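PDB 2FB6: conserved hypothetical protein from Bacteroides thetaiotaomicron, which is of unknown function but folds as a compact single-chain alpha/beta domain built around a five-stranded parallel beta-sheet. Local coordinates for residues D17-D20 and T21-M25; V51-V54 and A55-Q59; T62-L65 and E66-Q69; L31-N35 and R36-K40. All coordinates share one frame; numbering follows the deposited sequence. Where two conformers were deposited one is given.

All four interactions lie on or at the ends of three helices that pack against one another: 19-36, 49-56 and 58-70. Interactions 1 and 4 sit at the start and the end of helix 19-36, with centres about 19 Å apart and no touch between them. Interaction 1 meets interaction 2 through a salt bridge from K19 NZ to D57 OD2 of 2.8 Å. Interaction 3 joins the rest along helix 58-70: E63 CG reaches F23 CD1 of interaction 1 at 3.7 Å, I64 CG1 lies 4.0 Å from V54 CG1 of interaction 2, and M67 CG packs 3.6 Å from L31 CG of interaction 4. Interactions 2 and 4 stay furthest apart, about 24 Å between centres.

Interaction 1 (D17-D20 and T21-M25)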
loop_
_atom_site.group_PDB
_atom_site.type_symbol
_atom_site.label_atom_id
_atom_site.label_comp_id
_atom_site.label_asym_id
_atom_site.label_seq_id
_atom_site.Cartn_x
_atom_site.Cartn_y
_atom_site.Cartn_z
ATOM N N ASP A 17 1.344 -9.777 -7.552
ATOM C CA ASP A 17 0.677 -10.807 -6.771
ATOM C C ASP A 17 1.616 -11.973 -6.456
ATOM O O ASP A 17 1.155 -13.042 -6.068
ATOM C CB ASP A 17 -0.624 -11.286 -7.440
ATOM C CG ASP A 17 -0.400 -11.912 -8.805
ATOM O OD1 ASP A 17 0.762 -12.091 -9.234
ATOM O OD2 ASP A 17 -1.426 -12.265 -9.437
ATOM N N ASN A 18 2.925 -11.736 -6.576
ATOM C CA ASN A 18 3.905 -12.749 -6.199
ATOM C C ASN A 18 4.002 -12.808 -4.680
ATOM O O ASN A 18 4.505 -11.874 -4.049
ATOM C CB ASN A 18 5.274 -12.450 -6.796
ATOM C CG ASN A 18 6.259 -13.556 -6.523
ATOM O OD1 ASN A 18 6.687 -13.754 -5.395
ATOM N ND2 ASN A 18 6.597 -14.304 -7.552
ATOM N N LYS A 19 3.510 -13.887 -4.080
ATOM C CA LYS A 19 3.490 -13.991 -2.616
ATOM C C LYS A 19 4.885 -13.963 -1.992
ATOM O O LYS A 19 5.074 -13.353 -0.944
ATOM C CB LYS A 19 2.687 -15.216 -2.159
ATOM C CG LYS A 19 1.197 -15.044 -2.441
ATOM C CD LYS A 19 0.361 -16.247 -2.011
ATOM C CE LYS A 19 0.290 -16.375 -0.497
ATOM N NZ LYS A 19 -0.606 -17.505 -0.069
ATOM N N ASP A 20 5.873 -14.585 -2.642
ATOM C CA ASP A 20 7.235 -14.569 -2.093
ATOM C C ASP A 20 7.733 -13.145 -1.940
ATOM O O ASP A 20 8.314 -12.786 -0.912
ATOM C CB ASP A 20 8.209 -15.399 -2.950
ATOM C CG ASP A 20 8.164 -16.886 -2.640
ATOM O OD1 ASP A 20 7.671 -17.282 -1.572
ATOM O OD2 ASP A 20 8.643 -17.667 -3.488
ATOM N N THR A 21 7.483 -12.318 -2.952
ATOM C CA THR A 21 7.907 -10.924 -2.881
ATOM C C THR A 21 7.057 -10.108 -1.894
ATOM O O THR A 21 7.590 -9.279 -1.153
ATOM C CB THR A 21 7.961 -10.312 -4.272
ATOM O OG1 THR A 21 9.016 -10.971 -4.988
ATOM C CG2 THR A 21 8.204 -8.795 -4.227
ATOM N N VAL A 22 5.752 -10.366 -1.864
ATOM C CA VAL A 22 4.885 -9.663 -0.911
ATOM C C VAL A 22 5.324 -9.898 0.525
ATOM O O VAL A 22 5.460 -8.945 1.281
ATOM C CB VAL A 22 3.393 -10.058 -1.098
ATOM C CG1 VAL A 22 2.518 -9.577 0.086
ATOM C CG2 VAL A 22 2.873 -9.491 -2.412
ATOM N N PHE A 23 5.546 -11.150 0.909
ATOM C CA PHE A 23 5.823 -11.416 2.300
ATOM C C PHE A 23 7.260 -11.021 2.633
ATOM O O PHE A 23 7.512 -10.285 3.606
ATOM C CB PHE A 23 5.552 -12.882 2.640
ATOM C CG PHE A 23 4.088 -13.280 2.568
ATOM C CD1 PHE A 23 3.134 -12.654 3.367
ATOM C CD2 PHE A 23 3.685 -14.310 1.736
ATOM C CE1 PHE A 23 1.789 -13.045 3.323
ATOM C CE2 PHE A 23 2.342 -14.706 1.684
ATOM C CZ PHE A 23 1.406 -14.060 2.474
ATOM N N ASN A 24 8.188 -11.464 1.788
ATOM C CA ASN A 24 9.611 -11.402 2.138
ATOM C C ASN A 24 10.335 -10.115 1.794
ATOM O O ASN A 24 11.448 -9.870 2.282
ATOM C CB ASN A 24 10.333 -12.582 1.527
ATOM C CG ASN A 24 9.840 -13.890 2.074
ATOM O OD1 ASN A 24 10.246 -14.304 3.159
ATOM N ND2 ASN A 24 8.963 -14.554 1.334
HETATM N N MSE A 25 9.715 -9.299 0.964
HETATM C CA MSE A 25 10.324 -8.029 0.588
HETATM C C MSE A 25 9.411 -6.914 1.063
HETATM O O MSE A 25 9.754 -6.159 1.988
HETATM C CB MSE A 25 10.592 -7.971 -0.926
HETATM C CG MSE A 25 11.561 -6.874 -1.351
HETATM SE SE MSE A 25 10.709 -5.116 -1.447
HETATM C CE MSE A 25 11.947 -4.155 -0.268
#
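K19 and F23 run side by side, one turn apart, on the first turn of helix 19-36, and the lysine is the side chain to follow. Its CB already meets the ring, 3.9 Å from F23 CE2. The chain then bends at CG-CD (chi3 70°), which brings CE back to 3.4 Å from F23 CE2. Beyond CE the ammonium NZ leaves the ring and pairs with D57, at the junction between helices 49-56 and 58-70. The backbone oxygen of K19 also lies obliquely by the same ring, 3.2 Å from F23 CD2.

N18 is the N-cap. OD1 turns back over the helix start, CG pointing away from the backbone N (chi1 -175°), and accepts from T21 N at 2.9 Å, while V22 N bonds to the backbone oxygen of N18. One turn on, N24 folds its amide toward D20: ND2 donates to D20 O at 2.9 Å, in the carbonyl plane and on a lone pair, and N24 N gives the same oxygen a second bond of 3.0 Å. Helix 19-36 is the crossover of a beta-alpha-beta unit between strands 9-14 and 41-46, and these bonds lie at its start. The chemistry splits the lysine: its methylene part is spent on an aromatic ring and its charge on the carboxylate that caps helix 58-70, while side-chain amides serve the backbone polar groups of the opening turn.

Interaction 2 (V51-V54 and A55-Q59); sequences VKLV and ANDTQ
The last turn of helix 49-56 closes on L53 O, which takes D57 N at 2.9 Å from nearly along its C=O direction, though bent at the hydrogen (132°), and N56 N at 3.2 Å from above the carbonyl plane, 68° out of it. One step earlier A55 N makes an ordinary helical bond to V51 O, whereas the bond from N56 N to K52 O is weak. The A55 methyl lies against the backbone, with CB 3.4 Å from V51 O.

L53 and D57 run alongside each other in the same direction: CD1 of the leucine touches D57 CB at 3.8 Å and OD2 at 4.1 Å. D57 is where the chain leaves one helix and enters the next. It is the first residue to abandon helical backbone angles after 49-56 and, at the same time, the N-cap of helix 58-70. Its CG stands anti to N (chi1 -169°), an orientation in which OD1 caps V60 N while OD2 forms a salt bridge with K19 of helix 19-36, and the two together fix the carboxylate's rotation.

On the flank of helix 49-56 that faces inward, V54 packs on V60 and I64 of helix 58-70, and V51 meets C80, C81 and F84 of helix 78-84. K52, modelled in two conformers, makes a cation-pi contact with F84 in the one given.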
loop_
_atom_site.group_PDB
_atom_site.type_symbol
_atom_site.label_atom_id
_atom_site.label_comp_id
_atom_site.label_asym_id
_atom_site.label_seq_id
_atom_site.Cartn_x
_atom_site.Cartn_y
_atom_site.Cartn_z
ATOM N N VAL A 51 -4.556 -6.289 -6.009
ATOM C CA VAL A 51 -5.870 -6.033 -5.441
ATOM C C VAL A 51 -6.655 -7.342 -5.305
ATOM O O VAL A 51 -7.284 -7.594 -4.273
ATOM C CB VAL A 51 -6.650 -4.994 -6.277
ATOM C CG1 VAL A 51 -8.104 -4.906 -5.809
ATOM C CG2 VAL A 51 -6.006 -3.621 -6.144
ATOM N N LYS A 52 -6.556 -8.185 -6.330
ATOM C CA LYS A 52 -7.183 -9.514 -6.300
ATOM C C LYS A 52 -6.536 -10.386 -5.231
ATOM O O LYS A 52 -7.229 -11.107 -4.513
ATOM C CB LYS A 52 -7.092 -10.207 -7.662
ATOM C CG LYS A 52 -8.072 -9.687 -8.683
ATOM C CD LYS A 52 -8.064 -10.558 -9.933
ATOM C CE LYS A 52 -8.804 -9.885 -11.071
ATOM N NZ LYS A 52 -8.662 -10.644 -12.350
ATOM N N LEU A 53 -5.210 -10.315 -5.108
ATOM C CA LEU A 53 -4.514 -11.099 -4.092
ATOM C C LEU A 53 -4.987 -10.748 -2.675
ATOM O O LEU A 53 -5.303 -11.624 -1.867
ATOM C CB LEU A 53 -2.997 -10.929 -4.209
ATOM C CG LEU A 53 -2.190 -11.634 -3.119
ATOM C CD1 LEU A 53 -2.305 -13.160 -3.280
ATOM C CD2 LEU A 53 -0.743 -11.145 -3.166
ATOM N N VAL A 54 -5.003 -9.460 -2.359
ATOM C CA VAL A 54 -5.410 -9.022 -1.028
ATOM C C VAL A 54 -6.853 -9.424 -0.748
ATOM O O VAL A 54 -7.175 -9.851 0.367
ATOM C CB VAL A 54 -5.209 -7.503 -0.856
ATOM C CG1 VAL A 54 -5.815 -7.027 0.431
ATOM C CG2 VAL A 54 -3.706 -7.174 -0.871
ATOM N N ALA A 55 -7.721 -9.309 -1.758
ATOM C CA ALA A 55 -9.133 -9.611 -1.561
ATOM C C ALA A 55 -9.376 -11.072 -1.237
ATOM O O ALA A 55 -10.325 -11.396 -0.529
ATOM C CB ALA A 55 -9.925 -9.218 -2.799
ATOM N N ASN A 56 -8.519 -11.935 -1.779
ATOM C CA ASN A 56 -8.767 -13.365 -1.770
ATOM C C ASN A 56 -7.892 -14.194 -0.830
ATOM O O ASN A 56 -8.236 -15.338 -0.533
ATOM C CB ASN A 56 -8.658 -13.909 -3.193
ATOM C CG ASN A 56 -9.844 -13.512 -4.067
ATOM O OD1 ASN A 56 -9.716 -12.685 -4.972
ATOM N ND2 ASN A 56 -11.013 -14.106 -3.794
ATOM N N ASP A 57 -6.774 -13.640 -0.369
ATOM C CA ASP A 57 -5.798 -14.456 0.354
ATOM C C ASP A 57 -5.730 -14.073 1.819
ATOM O O ASP A 57 -5.241 -12.992 2.162
ATOM C CB ASP A 57 -4.421 -14.327 -0.289
ATOM C CG ASP A 57 -3.442 -15.345 0.242
ATOM O OD1 ASP A 57 -3.142 -15.302 1.447
ATOM O OD2 ASP A 57 -2.981 -16.184 -0.565
ATOM N N THR A 58 -6.200 -14.978 2.682
ATOM C CA THR A 58 -6.278 -14.664 4.103
ATOM C C THR A 58 -4.914 -14.440 4.747
ATOM O O THR A 58 -4.808 -13.617 5.652
ATOM C CB THR A 58 -7.077 -15.707 4.912
ATOM O OG1 THR A 58 -6.583 -17.015 4.621
ATOM C CG2 THR A 58 -8.562 -15.634 4.575
ATOM N N GLN A 59 -3.875 -15.150 4.285
ATOM C CA GLN A 59 -2.526 -14.918 4.819
ATOM C C GLN A 59 -2.037 -13.504 4.493
ATOM O O GLN A 59 -1.439 -12.841 5.342
ATOM C CB GLN A 59 -1.514 -15.962 4.330
ATOM C CG GLN A 59 -1.706 -17.323 4.998
ATOM C CD GLN A 59 -0.713 -18.358 4.529
ATOM O OE1 GLN A 59 -1.054 -19.538 4.376
ATOM N NE2 GLN A 59 0.529 -17.943 4.341
#

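Interaction 3 (T62-L65 and E66-Q69)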
loop_
_atom_site.group_PDB
_atom_site.type_symbol
_atom_site.label_atom_id
_atom_site.label_comp_id
_atom_site.label_asym_id
_atom_site.label_seq_id
_atom_site.Cartn_x
_atom_site.Cartn_y
_atom_site.Cartn_z
ATOM N N THR A 62 -3.787 -10.988 6.823
ATOM C CA THR A 62 -3.135 -10.881 8.122
ATOM C C THR A 62 -2.000 -9.867 8.095
ATOM O O THR A 62 -1.882 -9.065 9.024
ATOM C CB THR A 62 -2.656 -12.271 8.575
ATOM O OG1 THR A 62 -3.793 -13.131 8.569
ATOM C CG2 THR A 62 -2.034 -12.245 9.994
ATOM N N GLU A 63 -1.181 -9.880 7.037
ATOM C CA GLU A 63 -0.112 -8.878 6.902
ATOM C C GLU A 63 -0.675 -7.468 6.773
ATOM O O GLU A 63 -0.145 -6.533 7.362
ATOM C CB GLU A 63 0.770 -9.135 5.675
ATOM C CG GLU A 63 1.709 -10.292 5.770
ATOM C CD GLU A 63 2.689 -10.195 6.927
ATOM O OE1 GLU A 63 3.260 -9.111 7.183
ATOM O OE2 GLU A 63 2.900 -11.234 7.574
ATOM N N ILE A 64 -1.743 -7.317 5.991
ATOM C CA ILE A 64 -2.393 -6.014 5.809
ATOM C C ILE A 64 -2.786 -5.436 7.165
ATOM O O ILE A 64 -2.541 -4.260 7.445
ATOM C CB ILE A 64 -3.666 -6.149 4.931
ATOM C CG1 ILE A 64 -3.306 -6.483 3.472
ATOM C CG2 ILE A 64 -4.582 -4.894 5.026
ATOM C CD1 ILE A 64 -2.570 -5.369 2.717
ATOM N N LEU A 65 -3.403 -6.276 8.001
ATOM C CA LEU A 65 -3.858 -5.832 9.312
ATOM C C LEU A 65 -2.696 -5.409 10.210
ATOM O O LEU A 65 -2.785 -4.386 10.904
ATOM C CB LEU A 65 -4.731 -6.900 9.975
ATOM C CG LEU A 65 -5.993 -7.263 9.177
ATOM C CD1 LEU A 65 -6.732 -8.416 9.860
ATOM C CD2 LEU A 65 -6.930 -6.069 8.939
ATOM N N GLU A 66 -1.599 -6.167 10.175
ATOM C CA GLU A 66 -0.419 -5.804 10.965
ATOM C C GLU A 66 0.164 -4.494 10.467
ATOM O O GLU A 66 0.567 -3.644 11.271
ATOM C CB GLU A 66 0.657 -6.898 10.958
ATOM C CG GLU A 66 1.783 -6.647 11.988
ATOM C CD GLU A 66 2.924 -7.652 11.914
ATOM O OE1 GLU A 66 2.771 -8.679 11.226
ATOM O OE2 GLU A 66 3.992 -7.409 12.536
HETATM N N MSE A 67 0.210 -4.322 9.148
HETATM C CA MSE A 67 0.750 -3.076 8.611
HETATM C C MSE A 67 -0.114 -1.894 9.034
HETATM O O MSE A 67 0.407 -0.872 9.486
HETATM C CB MSE A 67 0.917 -3.159 7.090
HETATM C CG MSE A 67 2.111 -4.020 6.713
HETATM SE SE MSE A 67 2.550 -3.949 4.837
HETATM C CE MSE A 67 1.233 -4.861 4.429
ATOM N N LEU A 68 -1.431 -2.040 8.923
ATOM C CA LEU A 68 -2.312 -0.943 9.343
ATOM C C LEU A 68 -2.160 -0.614 10.825
ATOM O O LEU A 68 -2.167 0.562 11.196
ATOM C CB LEU A 68 -3.779 -1.223 8.996
ATOM C CG LEU A 68 -4.111 -1.180 7.496
ATOM C CD1 LEU A 68 -5.479 -1.804 7.198
ATOM C CD2 LEU A 68 -4.077 0.253 6.945
ATOM N N GLN A 69 -1.993 -1.641 11.655
ATOM C CA GLN A 69 -1.835 -1.438 13.104
ATOM C C GLN A 69 -0.556 -0.665 13.407
ATOM O O GLN A 69 -0.493 0.080 14.386
ATOM C CB GLN A 69 -1.810 -2.774 13.849
ATOM C CG GLN A 69 -3.118 -3.533 13.877
ATOM C CD GLN A 69 -2.982 -4.829 14.659
ATOM O OE1 GLN A 69 -2.848 -4.812 15.884
ATOM N NE2 GLN A 69 -2.997 -5.957 13.957
#
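I64 touches both M67 and L68 on the following turn of helix 58-70. Its CG2 branch lies alongside L68, 3.9 Å from CD1. The other branch ends in CD1, which comes within 4.2 Å of the methyl CE of M67, modelled as selenomethionine. M67 turns about its CG-SE bond (chi3 -73°), and this folds CE back over the preceding turn to 3.6 Å from E63 O; CG of the same chain is 3.4 Å from that oxygen. L68 in turn rests CG on I64 O at 3.5 Å.

The next shell is the backbone ladder, in which E66, M67, L68 and Q69 each donate N-H to the carbonyl oxygen of the residue four before. Q69 may add a weak bond from NE2 to L65 O, though two conformers were modelled there. Further out, helix 58-70 lies against the parallel sheet, where I64 and L68 both reach I74 of strand 73-77; I64 also meets I95 and M67 packs on I72, both in loops. On the neighbouring side, L31 of helix 19-36 presses on M67 and E63, with F23 and A27 also on E63.

The chemistry is divided by face. I64, M67 and L68, toward strand 73-77 and nearby loops, are apolar, while in the conformer given for E66 its OE1 lies 4.1 Å from E63 OE1, two like charges that would probably gain from solvent.

Interaction 4 (L31-N35 and R36-K40); sequences LNSKN and RGWWK
S33 is the tight spot at the end of helix 19-36: its hydroxyl lies at the edge of two indole rings, near the plane of both, OG being 3.4 Å from W38 CE3 and 3.5 Å from W39 CD1. Its bond goes back to Y29 O one turn earlier, and W39 NE1 bonds to the Y29 hydroxyl. The S33 carbonyl faces G37 N, W38 N and W39 N, each in a weak bond.

G37 takes a positive phi (83°) as the first residue to leave the helix. W38 N to S33 O with G37 N to K34 O gives the bond pattern of a Schellman motif, here with both bonds weak. It turns the chain off the helix toward strand 41-46, the second strand of the beta-alpha-beta unit.

The outer side is more exposed, and R36 and K34 each have two conformers. In the one given, R36 runs extended alongside N32 and presents one guanidinium face to N32 OD1, 3.1 Å from the plane over its centre, the amide and guanidinium planes 77° apart. R36 CD lies 3.2 Å above the W38 ring plane, toward the rim. N32 ND2 bonds to M28 O. A water donates both to K34 O (2.8 Å) and to W39 O (2.7 Å). K34, bent at chi2 (69°) in the conformer given, brings NZ to K40 O at 2.8 Å.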
loop_
_atom_site.group_PDB
_atom_site.type_symbol
_atom_site.label_atom_id
_atom_site.label_comp_id
_atom_site.label_asym_id
_atom_site.label_seq_id
_atom_site.Cartn_x
_atom_site.Cartn_y
_atom_site.Cartn_z
ATOM N N LEU A 31 7.016 -3.012 7.330
ATOM C CA LEU A 31 6.747 -3.159 8.770
ATOM C C LEU A 31 7.943 -2.769 9.618
ATOM O O LEU A 31 7.812 -2.028 10.610
ATOM C CB LEU A 31 6.304 -4.586 9.109
ATOM C CG LEU A 31 4.838 -4.867 8.844
ATOM C CD1 LEU A 31 4.600 -6.363 8.766
ATOM C CD2 LEU A 31 4.005 -4.217 9.967
ATOM N N ASN A 32 9.119 -3.267 9.242
ATOM C CA ASN A 32 10.316 -2.956 10.020
ATOM C C ASN A 32 10.661 -1.480 9.924
ATOM O O ASN A 32 11.033 -0.853 10.927
ATOM C CB ASN A 32 11.487 -3.830 9.584
ATOM C CG ASN A 32 11.463 -5.182 10.263
ATOM O OD1 ASN A 32 12.067 -5.354 11.316
ATOM N ND2 ASN A 32 10.736 -6.144 9.682
ATOM N N SER A 33 10.529 -0.919 8.722
ATOM C CA SER A 33 10.779 0.509 8.527
ATOM C C SER A 33 9.910 1.357 9.434
ATOM O O SER A 33 10.404 2.330 10.038
ATOM C CB SER A 33 10.528 0.934 7.078
ATOM O OG SER A 33 11.525 0.438 6.221
ATOM N N LYS A 34 8.617 1.026 9.487
ATOM C CA LYS A 34 7.667 1.802 10.285
ATOM C C LYS A 34 7.942 1.620 11.773
ATOM O O LYS A 34 8.023 2.593 12.527
ATOM C CB LYS A 34 6.224 1.403 9.954
ATOM C CG LYS A 34 5.158 2.245 10.642
ATOM C CD LYS A 34 5.124 3.674 10.114
ATOM C CE LYS A 34 4.154 4.526 10.921
ATOM N NZ LYS A 34 4.078 5.924 10.421
ATOM N N ASN A 35 8.096 0.372 12.191
ATOM C CA ASN A 35 8.281 0.096 13.606
ATOM C C ASN A 35 9.602 0.637 14.176
ATOM O O ASN A 35 9.649 1.041 15.341
ATOM C CB ASN A 35 8.098 -1.398 13.909
ATOM C CG ASN A 35 6.653 -1.834 13.869
ATOM O OD1 ASN A 35 5.741 -1.075 14.192
ATOM N ND2 ASN A 35 6.438 -3.085 13.478
ATOM N N ARG A 36 10.644 0.688 13.348
ATOM C CA ARG A 36 11.969 1.125 13.798
ATOM C C ARG A 36 12.249 2.596 13.514
ATOM O O ARG A 36 13.272 3.134 13.961
ATOM C CB ARG A 36 13.062 0.258 13.172
ATOM C CG ARG A 36 12.977 -1.190 13.575
ATOM C CD ARG A 36 14.072 -2.012 12.939
ATOM N NE ARG A 36 13.999 -3.396 13.390
ATOM C CZ ARG A 36 14.673 -4.412 12.859
ATOM N NH1 ARG A 36 15.493 -4.226 11.833
ATOM N NH2 ARG A 36 14.519 -5.623 13.368
ATOM N N GLY A 37 11.357 3.237 12.769
ATOM C CA GLY A 37 11.481 4.669 12.520
ATOM C C GLY A 37 12.424 5.001 11.380
ATOM O O GLY A 37 12.862 6.146 11.247
ATOM N N TRP A 38 12.720 4.011 10.533
ATOM C CA TRP A 38 13.542 4.268 9.351
ATOM C C TRP A 38 12.839 5.214 8.382
ATOM O O TRP A 38 13.484 6.029 7.715
ATOM C CB TRP A 38 13.873 2.969 8.613
ATOM C CG TRP A 38 14.653 1.976 9.420
ATOM C CD1 TRP A 38 15.402 2.220 10.536
ATOM C CD2 TRP A 38 14.802 0.576 9.133
ATOM N NE1 TRP A 38 15.986 1.046 10.988
ATOM C CE2 TRP A 38 15.630 0.026 10.140
ATOM C CE3 TRP A 38 14.285 -0.269 8.141
ATOM C CZ2 TRP A 38 15.976 -1.332 10.165
ATOM C CZ3 TRP A 38 14.620 -1.625 8.177
ATOM C CH2 TRP A 38 15.458 -2.137 9.182
ATOM N N TRP A 39 11.514 5.062 8.302
ATOM C CA TRP A 39 10.662 5.988 7.581
ATOM C C TRP A 39 9.574 6.446 8.528
ATOM O O TRP A 39 8.903 5.608 9.129
ATOM C CB TRP A 39 10.017 5.315 6.370
ATOM C CG TRP A 39 10.999 4.988 5.313
ATOM C CD1 TRP A 39 11.529 3.758 5.016
ATOM C CD2 TRP A 39 11.596 5.914 4.402
ATOM N NE1 TRP A 39 12.417 3.872 3.977
ATOM C CE2 TRP A 39 12.478 5.184 3.579
ATOM C CE3 TRP A 39 11.470 7.303 4.203
ATOM C CZ2 TRP A 39 13.238 5.787 2.582
ATOM C CZ3 TRP A 39 12.213 7.896 3.199
ATOM C CH2 TRP A 39 13.086 7.136 2.394
ATOM N N LYS A 40 9.385 7.760 8.671
ATOM C CA LYS A 40 8.331 8.252 9.558
ATOM C C LYS A 40 6.944 7.995 8.971
ATOM O O LYS A 40 5.983 7.776 9.708
ATOM C CB LYS A 40 8.534 9.732 9.877
ATOM C CG LYS A 40 9.804 9.984 10.658
ATOM C CD LYS A 40 9.952 11.468 11.018
ATOM C CE LYS A 40 11.302 11.738 11.683
ATOM N NZ LYS A 40 11.418 10.969 12.943
HETATM O O HOH W 1 7.942 5.217 11.628
#